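Local coordinates for crustacyanin-C1 subunit (PDB 1I4U), which binds the carotenoid astaxanthin, giving the lobster carapace its blue colour, and assembles with related subunits into larger crustacyanin complexes, at residues I3-V15 / Y119-F132. Numbering follows the deposited sequence.
Sequences IPDFVVPGKCASV and YSCIDYNFGYHSDF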
ATOM      1  N   ILE A   3      10.975   6.245 -17.728  1.00 23.73           N
ATOM      2  CA  ILE A   3      10.169   6.075 -16.523  1.00 21.04           C
ATOM      3  C   ILE A   3      11.000   5.391 -15.477  1.00 18.67           C
ATOM      4  O   ILE A   3      12.050   4.858 -15.909  1.00 20.97           O
ATOM      5  CB  ILE A   3       8.916   5.247 -16.832  1.00 21.63           C
ATOM      6  CG1 ILE A   3       9.254   3.802 -17.161  1.00 21.37           C
ATOM      7  CG2 ILE A   3       8.070   5.887 -17.929  1.00 28.16           C
ATOM      8  CD1 ILE A   3       8.006   2.954 -17.350  1.00 22.53           C
ATOM      9  N   PRO A   4      10.599   5.365 -14.207  1.00 19.64           N
ATOM     10  CA  PRO A   4      11.467   4.732 -13.203  1.00 20.19           C
ATOM     11  C   PRO A   4      11.709   3.260 -13.545  1.00 18.58           C
ATOM     12  O   PRO A   4      10.857   2.541 -14.097  1.00 16.32           O
ATOM     13  CB  PRO A   4      10.706   4.883 -11.884  1.00 21.38           C
ATOM     14  CG  PRO A   4       9.715   5.966 -12.161  1.00 23.71           C
ATOM     15  CD  PRO A   4       9.369   5.905 -13.636  1.00 21.49           C
ATOM     16  N   ASP A   5      12.898   2.798 -13.193  1.00 20.24           N
ATOM     17  CA  ASP A   5      13.261   1.405 -13.520  1.00 20.06           C
ATOM     18  C   ASP A   5      12.521   0.389 -12.678  1.00 17.27           C
ATOM     19  O   ASP A   5      12.649  -0.828 -12.900  1.00 19.79           O
ATOM     20  CB  ASP A   5      14.786   1.262 -13.371  1.00 26.45           C
ATOM     21  CG  ASP A   5      15.349   1.602 -12.025  1.00 25.59           C
ATOM     22  OD1 ASP A   5      14.681   1.611 -10.978  1.00 21.29           O
ATOM     23  OD2 ASP A   5      16.547   1.914 -11.973  1.00 38.24           O
ATOM     24  N   PHE A   6      11.713   0.799 -11.724  1.00 14.23           N
ATOM     25  CA  PHE A   6      10.851  -0.120 -10.974  1.00 13.48           C
ATOM     26  C   PHE A   6       9.412  -0.085 -11.493  1.00 12.95           C
ATOM     27  O   PHE A   6       8.541  -0.729 -10.858  1.00 14.00           O
ATOM     28  CB  PHE A   6      10.965   0.106  -9.474  1.00 14.48           C
ATOM     29  CG  PHE A   6      10.631   1.525  -9.040  1.00 13.37           C
ATOM     30  CD1 PHE A   6       9.323   1.943  -8.874  1.00 16.04           C
ATOM     31  CD2 PHE A   6      11.649   2.438  -8.835  1.00 16.27           C
ATOM     32  CE1 PHE A   6       8.987   3.229  -8.521  1.00 16.93           C
ATOM     33  CE2 PHE A   6      11.329   3.749  -8.470  1.00 17.39           C
ATOM     34  CZ  PHE A   6      10.010   4.141  -8.324  1.00 16.89           C
ATOM     35  N   VAL A   7       9.152   0.615 -12.579  1.00 12.09           N
ATOM     36  CA  VAL A   7       7.858   0.549 -13.241  1.00 11.91           C
ATOM     37  C   VAL A   7       8.067  -0.215 -14.550  1.00 12.67           C
ATOM     38  O   VAL A   7       8.711   0.262 -15.468  1.00 16.82           O
ATOM     39  CB  VAL A   7       7.275   1.947 -13.483  1.00 13.57           C
ATOM     40  CG1 VAL A   7       5.933   1.859 -14.178  1.00 16.06           C
ATOM     41  CG2 VAL A   7       7.141   2.703 -12.159  1.00 14.53           C
ATOM     42  N   VAL A   8       7.533  -1.426 -14.654  1.00 12.68           N
ATOM     43  CA  VAL A   8       7.940  -2.402 -15.642  1.00 13.86           C
ATOM     44  C   VAL A   8       6.762  -2.812 -16.489  1.00 14.57           C
ATOM     45  O   VAL A   8       5.690  -3.117 -15.920  1.00 13.28           O
ATOM     46  CB  VAL A   8       8.548  -3.655 -14.942  1.00 17.66           C
ATOM     47  CG1 VAL A   8       8.972  -4.730 -15.946  1.00 21.73           C
ATOM     48  CG2 VAL A   8       9.697  -3.253 -14.035  1.00 18.58           C
ATOM     49  N   PRO A   9       6.851  -2.878 -17.809  1.00 13.58           N
ATOM     50  CA  PRO A   9       5.707  -3.387 -18.586  1.00 14.39           C
ATOM     51  C   PRO A   9       5.277  -4.780 -18.150  1.00 15.58           C
ATOM     52  O   PRO A   9       6.094  -5.591 -17.724  1.00 18.02           O
ATOM     53  CB  PRO A   9       6.246  -3.465 -20.011  1.00 16.75           C
ATOM     54  CG  PRO A   9       7.296  -2.383 -20.006  1.00 16.57           C
ATOM     55  CD  PRO A   9       7.987  -2.481 -18.669  1.00 15.77           C
ATOM     56  N   GLY A  10       3.959  -4.983 -18.348  1.00 15.77           N
ATOM     57  CA  GLY A  10       3.284  -6.230 -18.145  1.00 18.51           C
ATOM     58  C   GLY A  10       2.784  -6.376 -16.716  1.00 16.17           C
ATOM     59  O   GLY A  10       2.857  -5.458 -15.922  1.00 17.54           O
ATOM     60  N   LYS A  11       2.251  -7.534 -16.411  1.00 19.94           N
ATOM     61  CA  LYS A  11       1.684  -7.854 -15.121  1.00 20.16           C
ATOM     62  C   LYS A  11       2.682  -8.506 -14.171  1.00 19.28           C
ATOM     63  O   LYS A  11       3.703  -9.063 -14.564  1.00 22.86           O
ATOM     64  CB  LYS A  11       0.467  -8.768 -15.290  1.00 26.67           C
ATOM     65  CG  LYS A  11       0.597 -10.163 -14.724  1.00 40.64           C
ATOM     66  CD  LYS A  11       1.342 -11.135 -15.635  1.00 55.26           C
ATOM     67  CE  LYS A  11       1.358 -12.570 -15.137  1.00 57.71           C
ATOM     68  NZ  LYS A  11       1.189 -13.556 -16.254  1.00 64.56           N
ATOM     69  N   CYS A  12       2.307  -8.433 -12.893  1.00 18.64           N
ATOM     70  CA  CYS A  12       3.081  -9.169 -11.888  1.00 19.20           C
ATOM     71  C   CYS A  12       3.148 -10.649 -12.228  1.00 23.42           C
ATOM     72  O   CYS A  12       2.187 -11.296 -12.672  1.00 26.00           O
ATOM     73  CB  CYS A  12       2.434  -8.952 -10.526  1.00 18.54           C
ATOM     74  SG  CYS A  12       2.604  -7.292  -9.776  1.00 15.44           S
ATOM     75  N   ALA A  13       4.311 -11.249 -12.016  1.00 27.74           N
ATOM     76  CA  ALA A  13       4.623 -12.659 -12.246  1.00 32.78           C
ATOM     77  C   ALA A  13       3.791 -13.560 -11.350  1.00 29.92           C
ATOM     78  O   ALA A  13       3.294 -13.071 -10.317  1.00 34.57           O
ATOM     79  CB  ALA A  13       6.107 -12.941 -11.999  1.00 41.94           C
ATOM     80  N   SER A  14       3.678 -14.808 -11.778  1.00 33.82           N
ATOM     81  CA  SER A  14       2.962 -15.859 -11.094  1.00 44.41           C
ATOM     82  C   SER A  14       3.401 -16.092  -9.656  1.00 50.70           C
ATOM     83  O   SER A  14       2.592 -15.883  -8.736  1.00 68.53           O
ATOM     84  CB  SER A  14       3.098 -17.198 -11.851  1.00 47.61           C
ATOM     85  OG  SER A  14       2.587 -18.234 -11.042  1.00 59.97           O
ATOM     86  N   VAL A  15       4.646 -16.501  -9.470  1.00 53.57           N
ATOM     87  CA  VAL A  15       5.071 -16.773  -8.107  1.00 56.01           C
ATOM     88  C   VAL A  15       4.124 -17.729  -7.341  1.00 58.10           C
ATOM     89  O   VAL A  15       3.027 -17.262  -6.956  1.00 77.34           O
ATOM     90  CB  VAL A  15       5.148 -15.500  -7.234  1.00 58.77           C
ATOM     91  CG1 VAL A  15       5.332 -15.958  -5.792  1.00 56.85           C
ATOM     92  CG2 VAL A  15       6.252 -14.573  -7.696  1.00 50.33           C
ATOM     93  N   TYR A 119       9.963 -10.512  -1.886  1.00 11.53           N
ATOM     94  CA  TYR A 119       9.403  -9.942  -3.100  1.00 11.88           C
ATOM     95  C   TYR A 119       8.029  -9.326  -2.859  1.00 11.78           C
ATOM     96  O   TYR A 119       7.184  -9.937  -2.191  1.00 13.34           O
ATOM     97  CB  TYR A 119       9.282 -11.058  -4.140  1.00 12.80           C
ATOM     98  CG  TYR A 119       8.791 -10.610  -5.505  1.00 14.68           C
ATOM     99  CD1 TYR A 119       9.562  -9.759  -6.268  1.00 17.18           C
ATOM    100  CD2 TYR A 119       7.570 -11.006  -6.026  1.00 19.72           C
ATOM    101  CE1 TYR A 119       9.183  -9.291  -7.518  1.00 21.00           C
ATOM    102  CE2 TYR A 119       7.175 -10.566  -7.281  1.00 21.62           C
ATOM    103  CZ  TYR A 119       7.977  -9.714  -8.018  1.00 22.20           C
ATOM    104  OH  TYR A 119       7.548  -9.300  -9.262  1.00 26.95           O
ATOM    105  N   SER A 120       7.778  -8.158  -3.426  1.00 11.20           N
ATOM    106  CA  SER A 120       6.495  -7.494  -3.411  1.00 11.83           C
ATOM    107  C   SER A 120       6.190  -6.993  -4.826  1.00 12.24           C
ATOM    108  O   SER A 120       7.109  -6.521  -5.496  1.00 14.92           O
ATOM    109  CB  SER A 120       6.526  -6.294  -2.477  1.00 13.01           C
ATOM    110  OG  SER A 120       5.262  -5.713  -2.327  1.00 13.66           O
ATOM    111  N   CYS A 121       4.948  -7.083  -5.254  1.00 11.33           N
ATOM    112  CA  CYS A 121       4.597  -6.595  -6.601  1.00 11.56           C
ATOM    113  C   CYS A 121       3.204  -5.988  -6.564  1.00 11.26           C
ATOM    114  O   CYS A 121       2.345  -6.455  -5.810  1.00 14.72           O
ATOM    115  CB  CYS A 121       4.663  -7.742  -7.616  1.00 13.31           C
ATOM    116  SG  CYS A 121       4.584  -7.252  -9.340  1.00 14.19           S
ATOM    117  N   ILE A 122       3.021  -4.946  -7.351  1.00 13.10           N
ATOM    118  CA  ILE A 122       1.730  -4.288  -7.528  1.00 15.29           C
ATOM    119  C   ILE A 122       1.446  -4.119  -8.995  1.00 14.45           C
ATOM    120  O   ILE A 122       2.328  -3.600  -9.696  1.00 14.35           O
ATOM    121  CB  ILE A 122       1.693  -2.954  -6.778  1.00 18.09           C
ATOM    122  CG1 ILE A 122       0.391  -2.171  -6.835  1.00 22.31           C
ATOM    123  CG2 ILE A 122       2.790  -2.003  -7.204  1.00 19.58           C
ATOM    124  CD1 ILE A 122      -0.812  -2.862  -6.209  1.00 33.53           C
ATOM    125  N   ASP A 123       0.232  -4.490  -9.417  1.00 17.20           N
ATOM    126  CA  ASP A 123      -0.223  -4.165 -10.751  1.00 16.66           C
ATOM    127  C   ASP A 123      -0.902  -2.806 -10.824  1.00 19.55           C
ATOM    128  O   ASP A 123      -1.720  -2.423  -9.996  1.00 26.25           O
ATOM    129  CB  ASP A 123      -1.232  -5.214 -11.201  1.00 21.64           C
ATOM    130  CG  ASP A 123      -0.554  -6.520 -11.542  1.00 21.31           C
ATOM    131  OD1 ASP A 123       0.274  -6.533 -12.445  1.00 21.54           O
ATOM    132  OD2 ASP A 123      -0.895  -7.495 -10.876  1.00 32.48           O
ATOM    133  N   TYR A 124      -0.603  -2.061 -11.863  1.00 13.25           N
ATOM    134  CA  TYR A 124      -1.246  -0.796 -12.134  1.00 13.30           C
ATOM    135  C   TYR A 124      -2.366  -1.008 -13.169  1.00 13.06           C
ATOM    136  O   TYR A 124      -2.486  -2.082 -13.762  1.00 15.83           O
ATOM    137  CB  TYR A 124      -0.264   0.251 -12.670  1.00 12.55           C
ATOM    138  CG  TYR A 124       0.876   0.567 -11.731  1.00 12.98           C
ATOM    139  CD1 TYR A 124       0.616   1.127 -10.491  1.00 17.07           C
ATOM    140  CD2 TYR A 124       2.202   0.296 -12.081  1.00 13.01           C
ATOM    141  CE1 TYR A 124       1.669   1.407  -9.637  1.00 20.28           C
ATOM    142  CE2 TYR A 124       3.231   0.590 -11.217  1.00 14.22           C
ATOM    143  CZ  TYR A 124       2.962   1.147  -9.983  1.00 17.23           C
ATOM    144  OH  TYR A 124       3.993   1.460  -9.113  1.00 20.27           O
ATOM    145  N   ASN A 125      -3.160   0.035 -13.378  1.00 11.46           N
ATOM    146  CA  ASN A 125      -4.267   0.004 -14.313  1.00 11.71           C
ATOM    147  C   ASN A 125      -3.834   0.329 -15.747  1.00 12.82           C
ATOM    148  O   ASN A 125      -4.689   0.303 -16.647  1.00 17.85           O
ATOM    149  CB  ASN A 125      -5.382   0.921 -13.883  1.00 11.47           C
ATOM    150  CG  ASN A 125      -4.972   2.372 -13.730  1.00 10.97           C
ATOM    151  OD1 ASN A 125      -3.970   2.792 -14.300  1.00 13.20           O
ATOM    152  ND2 ASN A 125      -5.796   3.123 -13.024  1.00 11.67           N
ATOM    153  N   PHE A 126      -2.564   0.596 -16.008  1.00 11.60           N
ATOM    154  CA  PHE A 126      -2.094   0.970 -17.330  1.00 13.12           C
ATOM    155  C   PHE A 126      -1.076   0.003 -17.923  1.00 14.47           C
ATOM    156  O   PHE A 126      -0.250   0.419 -18.766  1.00 18.58           O
ATOM    157  CB  PHE A 126      -1.550   2.406 -17.309  1.00 14.23           C
ATOM    158  CG  PHE A 126      -0.408   2.646 -16.327  1.00 13.95           C
ATOM    159  CD1 PHE A 126       0.902   2.441 -16.752  1.00 17.46           C
ATOM    160  CD2 PHE A 126      -0.588   3.050 -15.018  1.00 17.22           C
ATOM    161  CE1 PHE A 126       1.980   2.632 -15.917  1.00 17.35           C
ATOM    162  CE2 PHE A 126       0.500   3.248 -14.170  1.00 17.69           C
ATOM    163  CZ  PHE A 126       1.778   3.028 -14.613  1.00 16.36           C
ATOM    164  N   GLY A 127      -1.152  -1.310 -17.535  1.00 15.92           N
ATOM    165  CA  GLY A 127      -0.375  -2.286 -18.273  1.00 15.96           C
ATOM    166  C   GLY A 127       1.076  -2.447 -17.822  1.00 17.55           C
ATOM    167  O   GLY A 127       1.926  -2.993 -18.570  1.00 20.14           O
ATOM    168  N   TYR A 128       1.356  -1.988 -16.615  1.00 12.85           N
ATOM    169  CA  TYR A 128       2.645  -2.077 -15.976  1.00 11.86           C
ATOM    170  C   TYR A 128       2.467  -2.586 -14.566  1.00 11.58           C
ATOM    171  O   TYR A 128       1.349  -2.614 -14.056  1.00 12.15           O
ATOM    172  CB  TYR A 128       3.322  -0.719 -15.867  1.00 11.57           C
ATOM    173  CG  TYR A 128       3.879  -0.136 -17.150  1.00 11.67           C
ATOM    174  CD1 TYR A 128       3.051   0.283 -18.176  1.00 14.36           C
ATOM    175  CD2 TYR A 128       5.251   0.001 -17.337  1.00 12.17           C
ATOM    176  CE1 TYR A 128       3.553   0.812 -19.352  1.00 15.64           C
ATOM    177  CE2 TYR A 128       5.745   0.534 -18.506  1.00 12.31           C
ATOM    178  CZ  TYR A 128       4.916   0.942 -19.505  1.00 14.08           C
ATOM    179  OH  TYR A 128       5.390   1.485 -20.706  1.00 17.10           O
ATOM    180  N   HIS A 129       3.592  -2.968 -13.950  1.00 11.76           N
ATOM    181  CA  HIS A 129       3.638  -3.303 -12.529  1.00 13.01           C
ATOM    182  C   HIS A 129       4.868  -2.680 -11.914  1.00 11.67           C
ATOM    183  O   HIS A 129       5.767  -2.269 -12.639  1.00 12.81           O
ATOM    184  CB  HIS A 129       3.691  -4.818 -12.335  1.00 14.57           C
ATOM    185  CG  HIS A 129       4.889  -5.506 -12.906  1.00 14.81           C
ATOM    186  ND1 HIS A 129       4.979  -5.740 -14.281  1.00 15.54           N
ATOM    187  CD2 HIS A 129       6.032  -6.037 -12.387  1.00 15.95           C
ATOM    188  CE1 HIS A 129       6.125  -6.365 -14.518  1.00 18.02           C
ATOM    189  NE2 HIS A 129       6.804  -6.568 -13.378  1.00 18.97           N
ATOM    190  N   SER A 130       4.888  -2.629 -10.613  1.00 11.60           N
ATOM    191  CA  SER A 130       6.075  -2.272  -9.898  1.00 11.58           C
ATOM    192  C   SER A 130       6.385  -3.415  -8.946  1.00 11.74           C
ATOM    193  O   SER A 130       5.537  -3.914  -8.243  1.00 14.64           O
ATOM    194  CB  SER A 130       5.982  -0.998  -9.084  1.00 13.25           C
ATOM    195  OG  SER A 130       6.183   0.170  -9.897  1.00 14.27           O
ATOM    196  N   ASP A 131       7.646  -3.796  -8.943  1.00 15.30           N
ATOM    197  CA  ASP A 131       8.057  -4.771  -7.925  1.00 13.61           C
ATOM    198  C   ASP A 131       9.314  -4.293  -7.207  1.00 12.72           C
ATOM    199  O   ASP A 131      10.036  -3.397  -7.603  1.00 14.01           O
ATOM    200  CB  ASP A 131       8.226  -6.136  -8.508  1.00 15.61           C
ATOM    201  CG  ASP A 131       9.211  -6.287  -9.636  1.00 15.23           C
ATOM    202  OD1 ASP A 131      10.090  -5.428  -9.738  1.00 16.89           O
ATOM    203  OD2 ASP A 131       9.002  -7.255 -10.375  1.00 18.78           O
ATOM    204  N   PHE A 132       9.430  -4.895  -6.039  1.00 12.79           N
ATOM    205  CA  PHE A 132      10.359  -4.486  -4.998  1.00 12.01           C
ATOM    206  C   PHE A 132      10.926  -5.781  -4.403  1.00 11.59           C
ATOM    207  O   PHE A 132      10.163  -6.584  -3.884  1.00 13.18           O
ATOM    208  CB  PHE A 132       9.698  -3.603  -3.908  1.00 13.05           C
ATOM    209  CG  PHE A 132       9.077  -2.375  -4.570  1.00 11.75           C
ATOM    210  CD1 PHE A 132       9.868  -1.340  -5.001  1.00 12.72           C
ATOM    211  CD2 PHE A 132       7.737  -2.309  -4.825  1.00 12.95           C
ATOM    212  CE1 PHE A 132       9.302  -0.266  -5.692  1.00 12.91           C
ATOM    213  CE2 PHE A 132       7.131  -1.249  -5.491  1.00 13.45           C
ATOM    214  CZ  PHE A 132       7.953  -0.235  -5.953  1.00 13.94           C
TER
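H129 sits inside a bend of the N-terminal chain, its ring sandwiched between V8 CB over one face and the backbone of K11 and C12 over the other. H129 ND1 donates to G10 O at 2.7 Å, the carbonyl lying near the ring plane although the nitrogen stands well above the carbonyl plane. With chi1 at 62°, CG lies between the backbone N and the carbonyl carbon, which brings ND1 to that oxygen. Backbone pairing brings these side chains together: V8 and H129 form an antiparallel hydrogen-bonded pair, V8 N to H129 O at 2.8 Å and H129 N to V8 O at 2.9 Å; G10 N to G127 O carries the ladder to the hairpin turn. Alongside, P9 CA lies over one face of the Y128 ring, 4.0 Å from its centroid. At the other end S130 OG donates to F6 O (2.7 Å) and also lies at the edge of the F6 ring. The C12–C121 disulfide links the chain beyond G10 to strand 119-123, and D123 OD1 takes C12 N at 2.8 Å on its syn side. Were H129 replaced by an alanine, G10 O would probably lose its side-chain donor and V8 its packing against the K11–C12 side. Further out, Y119 OH bonds D131 OD2, while D131 OD1 pairs with R163. Strand 7-9 thus extends the lipocalin sheet along strand 128-132, its arm held by backbone pairing, side-chain-to-backbone bonds and a covalent crosslink.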